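Local coordinates for CG4930 (Drosophila melanogaster, PDB 3ISM), which binds the endonuclease EndoG of Drosophila and inhibits it by forming a complex with the nuclease, at residues E48-D51 and D52-K56; R67-I70 and W71-F75; E117-K121 and E122-F126; I235-D238 and S239-Q242; K258-D262 and G263-A267. The protein carries 1 engineered substitution. All blocks are in the same frame, centred on the assembly; numbering follows the deposited sequence. Where two conformers were deposited one is given.

Contact 1: residues E48-D51 and D52-K56; sequences EIVD and DDVTK
With CG anti to the backbone N (chi1 -177°), Asp51 swings its carboxylate over the start of helix 52-75, where OD1 accepts from Asp53 N at 2.8 Å. The donor comes in from above the carboxylate plane, 56° out of it, yet the bond is reasonably straight. Asp52 N lies just as near to that oxygen but points badly for a bond, so Asp53 is the one that is capped. The main chain of Asp51 grips the helix as well: its O takes Thr55 N at 3.3 Å, in the carbonyl plane and close to linear, while Val54 N adds a weak bond to the same oxygen.

Val50 supplies the apolar part. Its CG1 rests on Val54 CB at 3.8 Å, the two side chains crossing at about a right angle, and also reaches Thr55 OG1. That hydroxyl, set beside its own backbone N (chi1 -57°), faces back to the loop and meets a water 2.7 Å from OG1; the water in turn donates a weak bond to Val50 O.

Asp51 and Asp53 bring like charges together, OD1 of the first being 4.0 Å from OD2 of the second, a repulsion that the helix N-terminus would probably offset in part. In one of its two conformers Asp52 bonds through OD2 to Gln77 of a CG8862 chain, while Lys56 forms a salt bridge with Asp74 of that chain. This is an aspartate N-cap, placed where the first helical turn meets the partner protein of the complex.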
loop_
_atom_site.group_PDB
_atom_site.type_symbol
_atom_site.label_atom_id
_atom_site.label_comp_id
_atom_site.label_asym_id
_atom_site.label_seq_id
_atom_site.Cartn_x
_atom_site.Cartn_y
_atom_site.Cartn_z
ATOM N N GLU C 48 23.442 6.534 -4.300
ATOM C CA GLU C 48 23.805 5.200 -4.736
ATOM C C GLU C 48 23.989 4.376 -3.468
ATOM O O GLU C 48 24.342 4.919 -2.424
ATOM C CB GLU C 48 25.105 5.245 -5.534
ATOM C CG GLU C 48 25.336 4.042 -6.424
ATOM C CD GLU C 48 26.804 3.687 -6.555
ATOM O OE1 GLU C 48 27.110 2.653 -7.186
ATOM O OE2 GLU C 48 27.651 4.434 -6.017
ATOM N N ILE C 49 23.746 3.073 -3.554
ATOM C CA ILE C 49 23.854 2.202 -2.380
ATOM C C ILE C 49 25.310 2.008 -1.953
ATOM O O ILE C 49 26.142 1.514 -2.721
ATOM C CB ILE C 49 23.125 0.847 -2.569
ATOM C CG1 ILE C 49 21.609 1.065 -2.544
ATOM C CG2 ILE C 49 23.529 -0.153 -1.467
ATOM C CD1 ILE C 49 20.808 -0.160 -2.914
ATOM N N VAL C 50 25.586 2.434 -0.722
ATOM C CA VAL C 50 26.917 2.434 -0.128
ATOM C C VAL C 50 26.828 1.822 1.278
ATOM O O VAL C 50 25.828 2.013 1.985
ATOM C CB VAL C 50 27.479 3.889 -0.041
ATOM C CG1 VAL C 50 28.831 3.939 0.686
ATOM C CG2 VAL C 50 27.619 4.503 -1.449
ATOM N N ASP C 51 27.851 1.066 1.665
ATOM C CA ASP C 51 28.003 0.593 3.044
ATOM C C ASP C 51 27.833 1.773 4.028
ATOM O O ASP C 51 28.474 2.820 3.871
ATOM C CB ASP C 51 29.389 -0.053 3.204
ATOM C CG ASP C 51 29.621 -0.651 4.586
ATOM O OD1 ASP C 51 28.817 -0.423 5.511
ATOM O OD2 ASP C 51 30.624 -1.373 4.741
ATOM N N ASP C 52 26.964 1.584 5.027
ATOM C CA ASP C 52 26.717 2.630 6.028
ATOM C C ASP C 52 27.983 2.965 6.809
ATOM O O ASP C 52 28.145 4.106 7.223
ATOM C CB ASP C 52 25.592 2.246 7.006
ATOM C CG ASP C 52 24.262 2.009 6.315
ATOM O OD1 ASP C 52 23.553 2.977 5.961
ATOM O OD2 ASP C 52 23.919 0.828 6.149
ATOM N N ASP C 53 28.874 1.986 6.993
ATOM C CA ASP C 53 30.179 2.208 7.628
ATOM C C ASP C 53 30.999 3.280 6.893
ATOM O O ASP C 53 31.629 4.125 7.526
ATOM C CB ASP C 53 30.988 0.900 7.718
ATOM C CG ASP C 53 30.535 -0.012 8.864
ATOM O OD1 ASP C 53 29.876 0.474 9.809
ATOM O OD2 ASP C 53 30.859 -1.225 8.835
ATOM N N VAL C 54 30.982 3.227 5.561
ATOM C CA VAL C 54 31.696 4.188 4.714
ATOM C C VAL C 54 31.097 5.579 4.866
ATOM O O VAL C 54 31.815 6.557 5.057
ATOM C CB VAL C 54 31.658 3.747 3.231
ATOM C CG1 VAL C 54 32.205 4.831 2.305
ATOM C CG2 VAL C 54 32.433 2.429 3.046
ATOM N N THR C 55 29.772 5.657 4.787
ATOM C CA THR C 55 29.052 6.918 4.886
ATOM C C THR C 55 29.277 7.558 6.250
ATOM O O THR C 55 29.558 8.759 6.338
ATOM C CB THR C 55 27.547 6.715 4.624
ATOM O OG1 THR C 55 27.372 6.115 3.330
ATOM C CG2 THR C 55 26.786 8.045 4.690
ATOM N N LYS C 56 29.176 6.757 7.307
ATOM C CA LYS C 56 29.457 7.247 8.657
ATOM C C LYS C 56 30.874 7.835 8.786
ATOM O O LYS C 56 31.046 8.931 9.328
ATOM C CB LYS C 56 29.251 6.150 9.696
ATOM C CG LYS C 56 29.205 6.691 11.130
ATOM C CD LYS C 56 29.040 5.565 12.162
ATOM C CE LYS C 56 28.888 6.124 13.594
ATOM N NZ LYS C 56 28.850 5.033 14.629
HETATM O O HOH W 1 24.907 4.982 3.144
#

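Contact 2: residues R67-I70 and W71-F75; sequences RDVI and WRLLF
Ile70, Arg72 and Val69 are the residues most covered here, each by a neighbour three or four positions along the helix. Ile70 turns CG2 to Leu74 CD1 at 3.8 Å, the two chains lying side by side and pointing the same way. Val69 does likewise with Leu73, CG1 meeting CD1 at 3.6 Å, and its other methyl, CG2, touches Arg72 NH2 at 3.5 Å, obliquely to the guanidinium. This is the i to i+4 spacing of a regular alpha helix, here the C-terminal end of helix 52-75, and backbone bonds such as Leu73 N to Val69 O (2.8 Å) run alongside. The apolar side packs on helix 81-102, with both Val69 and Ile70 against Leu91.

Arg72 bends at chi3 (-69°), bringing NE to Asp68 OD2 at 3.4 Å in a weak salt bridge. The carboxylate oxygen sits at the guanidinium edge, near its plane, and the two planes are 30° apart. With only an alanine side chain at Arg72, the Asp68 carboxylate is likely to lose its positive mate, and Val69 CG2 part of its cover. On another side of the helix Phe75 sets CE2 over the centre of the Trp71 ring, 3.7 Å above its plane.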
loop_
_atom_site.group_PDB
_atom_site.type_symbol
_atom_site.label_atom_id
_atom_site.label_comp_id
_atom_site.label_asym_id
_atom_site.label_seq_id
_atom_site.Cartn_x
_atom_site.Cartn_y
_atom_site.Cartn_z
ATOM N N ARG C 67 34.675 21.298 12.346
ATOM C CA ARG C 67 34.972 21.724 13.720
ATOM C C ARG C 67 36.315 22.448 13.854
ATOM O O ARG C 67 36.427 23.409 14.624
ATOM C CB ARG C 67 34.940 20.541 14.690
ATOM C CG ARG C 67 33.562 19.977 14.897
ATOM C CD ARG C 67 33.526 18.958 16.025
ATOM N NE ARG C 67 34.456 17.855 15.841
ATOM C CZ ARG C 67 34.132 16.711 15.249
ATOM N NH1 ARG C 67 32.904 16.542 14.776
ATOM N NH2 ARG C 67 35.039 15.744 15.124
ATOM N N ASP C 68 37.324 21.964 13.130
ATOM C CA ASP C 68 38.671 22.558 13.130
ATOM C C ASP C 68 38.632 24.002 12.634
ATOM O O ASP C 68 39.156 24.907 13.274
ATOM C CB ASP C 68 39.600 21.741 12.231
ATOM C CG ASP C 68 40.981 22.376 12.072
ATOM O OD1 ASP C 68 41.600 22.753 13.096
ATOM O OD2 ASP C 68 41.459 22.492 10.919
ATOM N N VAL C 69 37.989 24.191 11.486
ATOM C CA VAL C 69 37.865 25.483 10.834
ATOM C C VAL C 69 37.036 26.487 11.653
ATOM O O VAL C 69 37.400 27.655 11.757
ATOM C CB VAL C 69 37.309 25.295 9.387
ATOM C CG1 VAL C 69 36.751 26.575 8.830
ATOM C CG2 VAL C 69 38.413 24.789 8.485
ATOM N N ILE C 70 35.935 26.031 12.240
ATOM C CA ILE C 70 35.129 26.891 13.103
ATOM C C ILE C 70 35.981 27.417 14.268
ATOM O O ILE C 70 35.921 28.603 14.615
ATOM C CB ILE C 70 33.905 26.153 13.653
ATOM C CG1 ILE C 70 32.857 25.940 12.551
ATOM C CG2 ILE C 70 33.274 26.952 14.811
ATOM C CD1 ILE C 70 31.877 24.776 12.806
ATOM N N TRP C 71 36.777 26.524 14.851
ATOM C CA TRP C 71 37.640 26.860 15.972
ATOM C C TRP C 71 38.680 27.897 15.553
ATOM O O TRP C 71 38.901 28.886 16.253
ATOM C CB TRP C 71 38.326 25.598 16.519
ATOM C CG TRP C 71 38.951 25.798 17.866
ATOM C CD1 TRP C 71 40.187 26.334 18.129
ATOM C CD2 TRP C 71 38.386 25.451 19.140
ATOM N NE1 TRP C 71 40.414 26.351 19.482
ATOM C CE2 TRP C 71 39.330 25.814 20.126
ATOM C CE3 TRP C 71 37.178 24.866 19.540
ATOM C CZ2 TRP C 71 39.105 25.609 21.493
ATOM C CZ3 TRP C 71 36.950 24.668 20.901
ATOM C CH2 TRP C 71 37.911 25.035 21.858
ATOM N N ARG C 72 39.301 27.673 14.401
ATOM C CA ARG C 72 40.246 28.640 13.859
ATOM C C ARG C 72 39.617 29.990 13.498
ATOM O O ARG C 72 40.186 31.033 13.800
ATOM C CB ARG C 72 41.013 28.033 12.679
ATOM C CG ARG C 72 41.942 26.913 13.137
ATOM C CD ARG C 72 42.941 26.476 12.078
ATOM N NE ARG C 72 42.313 25.776 10.963
ATOM C CZ ARG C 72 42.459 26.136 9.691
ATOM N NH1 ARG C 72 43.217 27.186 9.385
ATOM N NH2 ARG C 72 41.866 25.439 8.724
ATOM N N LEU C 73 38.428 29.976 12.896
ATOM C CA LEU C 73 37.772 31.231 12.509
ATOM C C LEU C 73 37.473 32.098 13.726
ATOM O O LEU C 73 37.549 33.317 13.656
ATOM C CB LEU C 73 36.490 30.970 11.716
ATOM C CG LEU C 73 36.726 30.471 10.285
ATOM C CD1 LEU C 73 35.481 29.801 9.757
ATOM C CD2 LEU C 73 37.184 31.589 9.355
ATOM N N LEU C 74 37.162 31.443 14.841
ATOM C CA LEU C 74 36.804 32.125 16.077
ATOM C C LEU C 74 38.003 32.577 16.910
ATOM O O LEU C 74 37.949 33.644 17.509
ATOM C CB LEU C 74 35.892 31.234 16.925
ATOM C CG LEU C 74 34.467 31.037 16.409
ATOM C CD1 LEU C 74 33.732 29.933 17.185
ATOM C CD2 LEU C 74 33.688 32.342 16.461
ATOM N N PHE C 75 39.084 31.789 16.925
ATOM C CA PHE C 75 40.165 32.008 17.890
ATOM C C PHE C 75 41.563 32.309 17.334
ATOM O O PHE C 75 42.421 32.770 18.082
ATOM C CB PHE C 75 40.254 30.825 18.880
ATOM C CG PHE C 75 38.933 30.467 19.524
ATOM C CD1 PHE C 75 38.247 31.393 20.298
ATOM C CD2 PHE C 75 38.382 29.205 19.353
ATOM C CE1 PHE C 75 37.032 31.068 20.887
ATOM C CE2 PHE C 75 37.158 28.875 19.929
ATOM C CZ PHE C 75 36.490 29.805 20.698
#

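Contact 3: residues E117-K121 and E122-F126; sequences EVLKK and ELLDF
Val118 stands at about a right angle to two partners, Leu123 and Phe126, and gives one methyl to each. CG2 meets Phe126 CD2 at 3.8 Å, approaching the ring obliquely, while CG1 turns to the next helix's cap residue and comes to 4.2 Å from Leu123 CB. Phe126 can meet it because its CG is anti to the backbone N (chi1 -176°), which sends the ring back toward helix 104-120. Leu119 and Leu124 make a second crossing, also near a right angle, with CD2 of each 4.0 Å from the other. Beyond residues 117-126, Trp127 touches both Val118 and Leu119, and Phe126 packs on Leu74 of helix 52-75, so the apolar side of the turn is continuous with the interhelical core.

The backbone explains how these side chains come to face each other. Helix 104-120 ends in a Schellman motif: Glu122 takes positive phi (57°), Leu123 N bonds back to Val118 O at 3.0 Å, nearly straight, and Glu122 N gives a weak bond to Leu119 O. Leu123 then serves both as the centre of an inverse gamma turn and as the N-cap position of helix 124-132, so the chain reverses into the new helix within a few residues.

Glu117 leans on Trp71 and Phe75 of helix 52-75 and Lys121 on Phe75, and a long salt bridge of 3.9 Å joins Lys121 NZ to Glu117 OE2. The chemistry implies a joint held by one good and one weak backbone bond plus apolar contacts, to which that salt bridge probably adds little.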
loop_
_atom_site.group_PDB
_atom_site.type_symbol
_atom_site.label_atom_id
_atom_site.label_comp_id
_atom_site.label_asym_id
_atom_site.label_seq_id
_atom_site.Cartn_x
_atom_site.Cartn_y
_atom_site.Cartn_z
ATOM N N GLU C 117 35.490 27.830 25.701
ATOM C CA GLU C 117 36.509 28.685 25.096
ATOM C C GLU C 117 35.961 30.076 24.766
ATOM O O GLU C 117 36.646 31.090 24.943
ATOM C CB GLU C 117 37.089 28.029 23.838
ATOM C CG GLU C 117 38.422 28.648 23.360
ATOM C CD GLU C 117 39.613 28.411 24.302
ATOM O OE1 GLU C 117 39.595 27.480 25.130
ATOM O OE2 GLU C 117 40.594 29.163 24.202
ATOM N N VAL C 118 34.722 30.110 24.291
ATOM C CA VAL C 118 34.024 31.358 24.011
ATOM C C VAL C 118 33.928 32.222 25.267
ATOM O O VAL C 118 34.224 33.416 25.221
ATOM C CB VAL C 118 32.628 31.078 23.389
ATOM C CG1 VAL C 118 31.685 32.289 23.554
ATOM C CG2 VAL C 118 32.787 30.711 21.915
ATOM N N LEU C 119 33.578 31.602 26.393
ATOM C CA LEU C 119 33.387 32.325 27.656
ATOM C C LEU C 119 34.695 32.787 28.304
ATOM O O LEU C 119 34.775 33.901 28.820
ATOM C CB LEU C 119 32.569 31.483 28.639
ATOM C CG LEU C 119 31.155 31.119 28.171
ATOM C CD1 LEU C 119 30.442 30.292 29.227
ATOM C CD2 LEU C 119 30.356 32.368 27.819
ATOM N N LYS C 120 35.704 31.920 28.273
ATOM C CA LYS C 120 37.053 32.219 28.753
ATOM C C LYS C 120 37.653 33.427 28.029
ATOM O O LYS C 120 38.288 34.282 28.645
ATOM C CB LYS C 120 37.935 30.986 28.545
ATOM C CG LYS C 120 39.393 31.159 28.912
ATOM C CD LYS C 120 40.252 30.283 28.004
ATOM C CE LYS C 120 41.727 30.519 28.235
ATOM N NZ LYS C 120 42.153 30.010 29.566
ATOM N N LYS C 121 37.428 33.492 26.720
ATOM C CA LYS C 121 37.919 34.586 25.887
ATOM C C LYS C 121 36.958 35.771 25.892
ATOM O O LYS C 121 37.217 36.794 25.252
ATOM C CB LYS C 121 38.166 34.091 24.460
ATOM C CG LYS C 121 39.207 32.985 24.413
ATOM C CD LYS C 121 39.983 32.989 23.119
ATOM C CE LYS C 121 41.251 32.131 23.226
ATOM N NZ LYS C 121 42.252 32.678 24.180
ATOM N N GLU C 122 35.849 35.613 26.618
ATOM C CA GLU C 122 34.855 36.674 26.824
ATOM C C GLU C 122 34.293 37.212 25.510
ATOM O O GLU C 122 34.156 38.423 25.331
ATOM C CB GLU C 122 35.412 37.807 27.712
ATOM C CG GLU C 122 35.499 37.448 29.202
ATOM C CD GLU C 122 35.828 38.647 30.088
ATOM O OE1 GLU C 122 34.914 39.461 30.380
ATOM O OE2 GLU C 122 37.005 38.771 30.500
ATOM N N LEU C 123 33.991 36.292 24.594
ATOM C CA LEU C 123 33.299 36.610 23.340
ATOM C C LEU C 123 31.782 36.547 23.555
ATOM O O LEU C 123 31.085 35.680 23.001
ATOM C CB LEU C 123 33.746 35.652 22.228
ATOM C CG LEU C 123 35.230 35.723 21.849
ATOM C CD1 LEU C 123 35.556 34.750 20.732
ATOM C CD2 LEU C 123 35.612 37.151 21.456
ATOM N N LEU C 124 31.283 37.473 24.368
ATOM C CA LEU C 124 29.927 37.380 24.902
ATOM C C LEU C 124 28.841 37.697 23.878
ATOM O O LEU C 124 27.725 37.179 23.987
ATOM C CB LEU C 124 29.767 38.240 26.169
ATOM C CG LEU C 124 30.607 37.825 27.389
ATOM C CD1 LEU C 124 30.195 38.591 28.650
ATOM C CD2 LEU C 124 30.517 36.327 27.626
ATOM N N ASP C 125 29.156 38.536 22.890
ATOM C CA ASP C 125 28.211 38.794 21.801
ATOM C C ASP C 125 27.972 37.514 21.010
ATOM O O ASP C 125 26.825 37.135 20.777
ATOM C CB ASP C 125 28.683 39.922 20.879
ATOM C CG ASP C 125 28.606 41.291 21.541
ATOM O OD1 ASP C 125 27.800 41.473 22.482
ATOM O OD2 ASP C 125 29.361 42.192 21.118
ATOM N N PHE C 126 29.051 36.834 20.628
ATOM C CA PHE C 126 28.941 35.525 19.958
ATOM C C PHE C 126 28.172 34.505 20.824
ATOM O O PHE C 126 27.367 33.739 20.301
ATOM C CB PHE C 126 30.322 34.984 19.570
ATOM C CG PHE C 126 30.279 33.687 18.791
ATOM C CD1 PHE C 126 30.014 33.685 17.426
ATOM C CD2 PHE C 126 30.527 32.469 19.423
ATOM C CE1 PHE C 126 29.981 32.491 16.706
ATOM C CE2 PHE C 126 30.496 31.273 18.703
ATOM C CZ PHE C 126 30.214 31.286 17.349
#

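Contact 4: residues I235-D238 and S239-Q242; sequences IVPD and SVHQ
Val236 lays CG1 against Val240 CG1 at 3.9 Å, the two side chains crossing at about a right angle, and the same methyl is 4.0 Å from His241 CB. Next to it, Pro237 CB approaches the other methyl of Val240, CG2, at 4.1 Å. Asp238, its CG anti to the backbone N (chi1 163°), runs alongside Gln242 and points the same way, with OD2 3.8 Å from Gln242 CB.

These groups are positioned by the first turn of the helix. Pro237 O accepts from His241 N at 3.1 Å in an almost straight bond, and takes a weaker one from Val240 N; Asp238 O accepts from Gln242 N at 2.6 Å. Pro237 holds the N-cap position, and its ring has no acceptor with which to cap the first N-H groups of the helix. A CG8862 chain lies against this turn, its Lys76 under Asp238 and its Pro83 under Ile235. Cut back to an alanine, Asp238 would probably leave the flank of Gln242 less covered and take a negative charge from beside that Lys76. The turn opens helix 238-261, into which the chain comes by a loop that follows helix 220-229.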
loop_
_atom_site.group_PDB
_atom_site.type_symbol
_atom_site.label_atom_id
_atom_site.label_comp_id
_atom_site.label_asym_id
_atom_site.label_seq_id
_atom_site.Cartn_x
_atom_site.Cartn_y
_atom_site.Cartn_z
ATOM N N ILE C 235 -23.592 -8.555 4.901
ATOM C CA ILE C 235 -23.034 -9.793 4.351
ATOM C C ILE C 235 -24.136 -10.811 4.047
ATOM O O ILE C 235 -24.563 -11.564 4.928
ATOM C CB ILE C 235 -21.988 -10.428 5.303
ATOM C CG1 ILE C 235 -21.101 -9.353 5.945
ATOM C CG2 ILE C 235 -21.144 -11.461 4.556
ATOM C CD1 ILE C 235 -20.427 -9.791 7.241
ATOM N N VAL C 236 -24.584 -10.827 2.795
ATOM C CA VAL C 236 -25.680 -11.693 2.351
ATOM C C VAL C 236 -25.151 -12.742 1.371
ATOM O O VAL C 236 -24.492 -12.384 0.393
ATOM C CB VAL C 236 -26.809 -10.861 1.680
ATOM C CG1 VAL C 236 -27.879 -11.760 1.064
ATOM C CG2 VAL C 236 -27.432 -9.901 2.680
ATOM N N PRO C 237 -25.424 -14.041 1.637
ATOM C CA PRO C 237 -25.002 -15.130 0.748
ATOM C C PRO C 237 -25.472 -14.922 -0.691
ATOM O O PRO C 237 -26.561 -14.379 -0.917
ATOM C CB PRO C 237 -25.669 -16.364 1.362
ATOM C CG PRO C 237 -25.827 -16.024 2.794
ATOM C CD PRO C 237 -26.148 -14.556 2.814
ATOM N N ASP C 238 -24.636 -15.307 -1.649
ATOM C CA ASP C 238 -24.894 -15.034 -3.060
ATOM C C ASP C 238 -26.260 -15.529 -3.523
ATOM O O ASP C 238 -27.020 -14.791 -4.152
ATOM C CB ASP C 238 -23.795 -15.645 -3.931
ATOM C CG ASP C 238 -24.203 -15.762 -5.387
ATOM O OD1 ASP C 238 -23.686 -16.663 -6.079
ATOM O OD2 ASP C 238 -25.039 -14.952 -5.838
ATOM N N SER C 239 -26.562 -16.785 -3.216
ATOM C CA SER C 239 -27.803 -17.418 -3.676
ATOM C C SER C 239 -29.059 -16.692 -3.190
ATOM O O SER C 239 -30.074 -16.663 -3.889
ATOM C CB SER C 239 -27.845 -18.890 -3.256
ATOM O OG SER C 239 -27.555 -19.049 -1.874
ATOM N N VAL C 240 -28.981 -16.111 -1.994
ATOM C CA VAL C 240 -30.067 -15.309 -1.437
ATOM C C VAL C 240 -30.213 -14.010 -2.224
ATOM O O VAL C 240 -31.295 -13.697 -2.728
ATOM C CB VAL C 240 -29.829 -14.971 0.053
ATOM C CG1 VAL C 240 -30.943 -14.069 0.588
ATOM C CG2 VAL C 240 -29.706 -16.247 0.887
ATOM N N HIS C 241 -29.114 -13.269 -2.336
ATOM C CA HIS C 241 -29.103 -12.009 -3.077
ATOM C C HIS C 241 -29.411 -12.243 -4.557
ATOM O O HIS C 241 -30.026 -11.396 -5.204
ATOM C CB HIS C 241 -27.764 -11.283 -2.899
ATOM C CG HIS C 241 -27.849 -9.800 -3.103
ATOM N ND1 HIS C 241 -27.206 -9.151 -4.135
ATOM C CD2 HIS C 241 -28.512 -8.841 -2.412
ATOM C CE1 HIS C 241 -27.464 -7.856 -4.069
ATOM N NE2 HIS C 241 -28.256 -7.642 -3.032
ATOM N N GLN C 242 -28.997 -13.402 -5.073
ATOM C CA GLN C 242 -29.370 -13.852 -6.413
ATOM C C GLN C 242 -30.889 -13.924 -6.560
ATOM O O GLN C 242 -31.439 -13.431 -7.541
ATOM C CB GLN C 242 -28.765 -15.230 -6.708
ATOM C CG GLN C 242 -28.792 -15.639 -8.175
ATOM C CD GLN C 242 -27.590 -15.127 -8.945
ATOM O OE1 GLN C 242 -26.470 -15.606 -8.758
ATOM N NE2 GLN C 242 -27.817 -14.153 -9.822
#

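Contact 5: residues K258-D262 and G263-A267; sequences KLLFD and GTPSA
Pro265 makes the main contact, and it makes it with carbon on carbonyl oxygen. Its ring comes up to the backbone of helix 238-261: CB lies 3.3 Å from Leu259 O, while CG and CD each lie 3.4 Å from Leu260 O. The purely apolar part is looser: Leu260 CD2 stays 4.5 Å from Pro265 CG. Leu260 spends its side chain on other neighbours, Leu299 of helix 290-305 and Ala273 of helix 267-287, and its CB lies over the face of the Phe261 ring.

The helical hydrogen bonds stay within 258-262, where Asp262 N still reaches back to Lys258 O at 3.0 Å. Beyond it Gly263 takes an unusual extended backbone (phi -166°, psi -133°), a conformation that residues with a CB usually avoid, and this redirects the chain toward Pro265. Ser266 then caps the following helix, its OG reaching past the two segments to bond Asp269 N.

Among the charged and polar atoms, Asp262 OD2 lies 3.0 Å from Lys258 O, a pairing of two acceptors that contributes no bond. Proline has no N-H to offer the helix, so the chemistry implies that the carbonyls of Leu259 and Leu260 are covered here by ring carbons, and that the path of the link depends on backbone shape and packing more than on polar bonds between its halves.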
loop_
_atom_site.group_PDB
_atom_site.type_symbol
_atom_site.label_atom_id
_atom_site.label_comp_id
_atom_site.label_asym_id
_atom_site.label_seq_id
_atom_site.Cartn_x
_atom_site.Cartn_y
_atom_site.Cartn_z
ATOM N N LYS C 258 -47.631 -8.246 -19.788
ATOM C CA LYS C 258 -49.021 -7.806 -19.618
ATOM C C LYS C 258 -49.303 -6.538 -20.423
ATOM O O LYS C 258 -50.244 -6.501 -21.218
ATOM C CB LYS C 258 -49.361 -7.576 -18.138
ATOM C CG LYS C 258 -50.284 -8.620 -17.516
ATOM C CD LYS C 258 -49.524 -9.725 -16.801
ATOM C CE LYS C 258 -50.486 -10.696 -16.120
ATOM N NZ LYS C 258 -49.779 -11.588 -15.164
ATOM N N LEU C 259 -48.468 -5.516 -20.218
ATOM C CA LEU C 259 -48.586 -4.219 -20.897
ATOM C C LEU C 259 -48.720 -4.342 -22.415
ATOM O O LEU C 259 -49.466 -3.591 -23.051
ATOM C CB LEU C 259 -47.370 -3.343 -20.570
ATOM C CG LEU C 259 -47.319 -2.633 -19.212
ATOM C CD1 LEU C 259 -45.866 -2.435 -18.754
ATOM C CD2 LEU C 259 -48.069 -1.305 -19.255
ATOM N N LEU C 260 -47.994 -5.305 -22.975
ATOM C CA LEU C 260 -47.915 -5.499 -24.412
ATOM C C LEU C 260 -48.915 -6.521 -24.961
ATOM O O LEU C 260 -49.325 -6.425 -26.118
ATOM C CB LEU C 260 -46.491 -5.921 -24.792
ATOM C CG LEU C 260 -45.337 -4.928 -24.640
ATOM C CD1 LEU C 260 -44.041 -5.641 -24.935
ATOM C CD2 LEU C 260 -45.498 -3.714 -25.547
ATOM N N PHE C 261 -49.300 -7.501 -24.143
ATOM C CA PHE C 261 -50.065 -8.645 -24.649
ATOM C C PHE C 261 -51.380 -8.980 -23.927
ATOM O O PHE C 261 -51.924 -10.073 -24.118
ATOM C CB PHE C 261 -49.170 -9.891 -24.746
ATOM C CG PHE C 261 -47.877 -9.655 -25.474
ATOM C CD1 PHE C 261 -47.872 -9.346 -26.829
ATOM C CD2 PHE C 261 -46.663 -9.737 -24.803
ATOM C CE1 PHE C 261 -46.680 -9.122 -27.505
ATOM C CE2 PHE C 261 -45.462 -9.516 -25.470
ATOM C CZ PHE C 261 -45.471 -9.205 -26.825
ATOM N N ASP C 262 -51.897 -8.055 -23.117
ATOM C CA ASP C 262 -53.237 -8.214 -22.533
ATOM C C ASP C 262 -54.303 -8.038 -23.616
ATOM O O ASP C 262 -55.399 -8.592 -23.524
ATOM C CB ASP C 262 -53.478 -7.224 -21.386
ATOM C CG ASP C 262 -52.867 -7.684 -20.065
ATOM O OD1 ASP C 262 -52.761 -8.911 -19.838
ATOM O OD2 ASP C 262 -52.495 -6.813 -19.247
ATOM N N GLY C 263 -53.955 -7.254 -24.632
ATOM C CA GLY C 263 -54.768 -7.064 -25.828
ATOM C C GLY C 263 -53.891 -6.404 -26.874
ATOM O O GLY C 263 -52.753 -6.830 -27.094
ATOM N N THR C 264 -54.415 -5.364 -27.518
ATOM C CA THR C 264 -53.606 -4.509 -28.382
ATOM C C THR C 264 -53.163 -3.299 -27.563
ATOM O O THR C 264 -53.997 -2.498 -27.142
ATOM C CB THR C 264 -54.375 -4.053 -29.636
ATOM O OG1 THR C 264 -54.939 -5.193 -30.294
ATOM C CG2 THR C 264 -53.446 -3.323 -30.602
ATOM N N PRO C 265 -51.844 -3.170 -27.325
ATOM C CA PRO C 265 -51.330 -2.154 -26.405
ATOM C C PRO C 265 -51.429 -0.731 -26.950
ATOM O O PRO C 265 -51.153 -0.486 -28.130
ATOM C CB PRO C 265 -49.864 -2.562 -26.209
ATOM C CG PRO C 265 -49.507 -3.309 -27.438
ATOM C CD PRO C 265 -50.765 -3.978 -27.924
ATOM N N SER C 266 -51.829 0.191 -26.077
ATOM C CA SER C 266 -51.906 1.608 -26.406
ATOM C C SER C 266 -50.506 2.210 -26.509
ATOM O O SER C 266 -49.531 1.615 -26.030
ATOM C CB SER C 266 -52.718 2.351 -25.342
ATOM O OG SER C 266 -52.151 2.171 -24.055
ATOM N N ALA C 267 -50.417 3.386 -27.131
ATOM C CA ALA C 267 -49.157 4.121 -27.257
ATOM C C ALA C 267 -48.556 4.412 -25.883
ATOM O O ALA C 267 -47.336 4.376 -25.704
ATOM C CB ALA C 267 -49.367 5.412 -28.035
#

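Overall arrangement
The five contacts follow one another along a chain built of helices and loops, without strands. Contacts 1 and 2 mark the start and the end of helix 52-75, their centres about 28 Å apart, and contact 3 lies at the turn between helices 104-120 and 124-132. Contacts 2 and 3 touch: Phe75 and Trp71 pack on Glu117, and Leu74 on Phe126. Contacts 4 and 5 share helix 238-261, centres about 35 Å apart, on the opposite side of the chain's centre. Contacts 1 and 4 each meet Lys76 of a CG8862 chain; with centres about 58 Å apart these must be different copies, so one inhibitor chain spans two nuclease subunits from two widely separated helix starts.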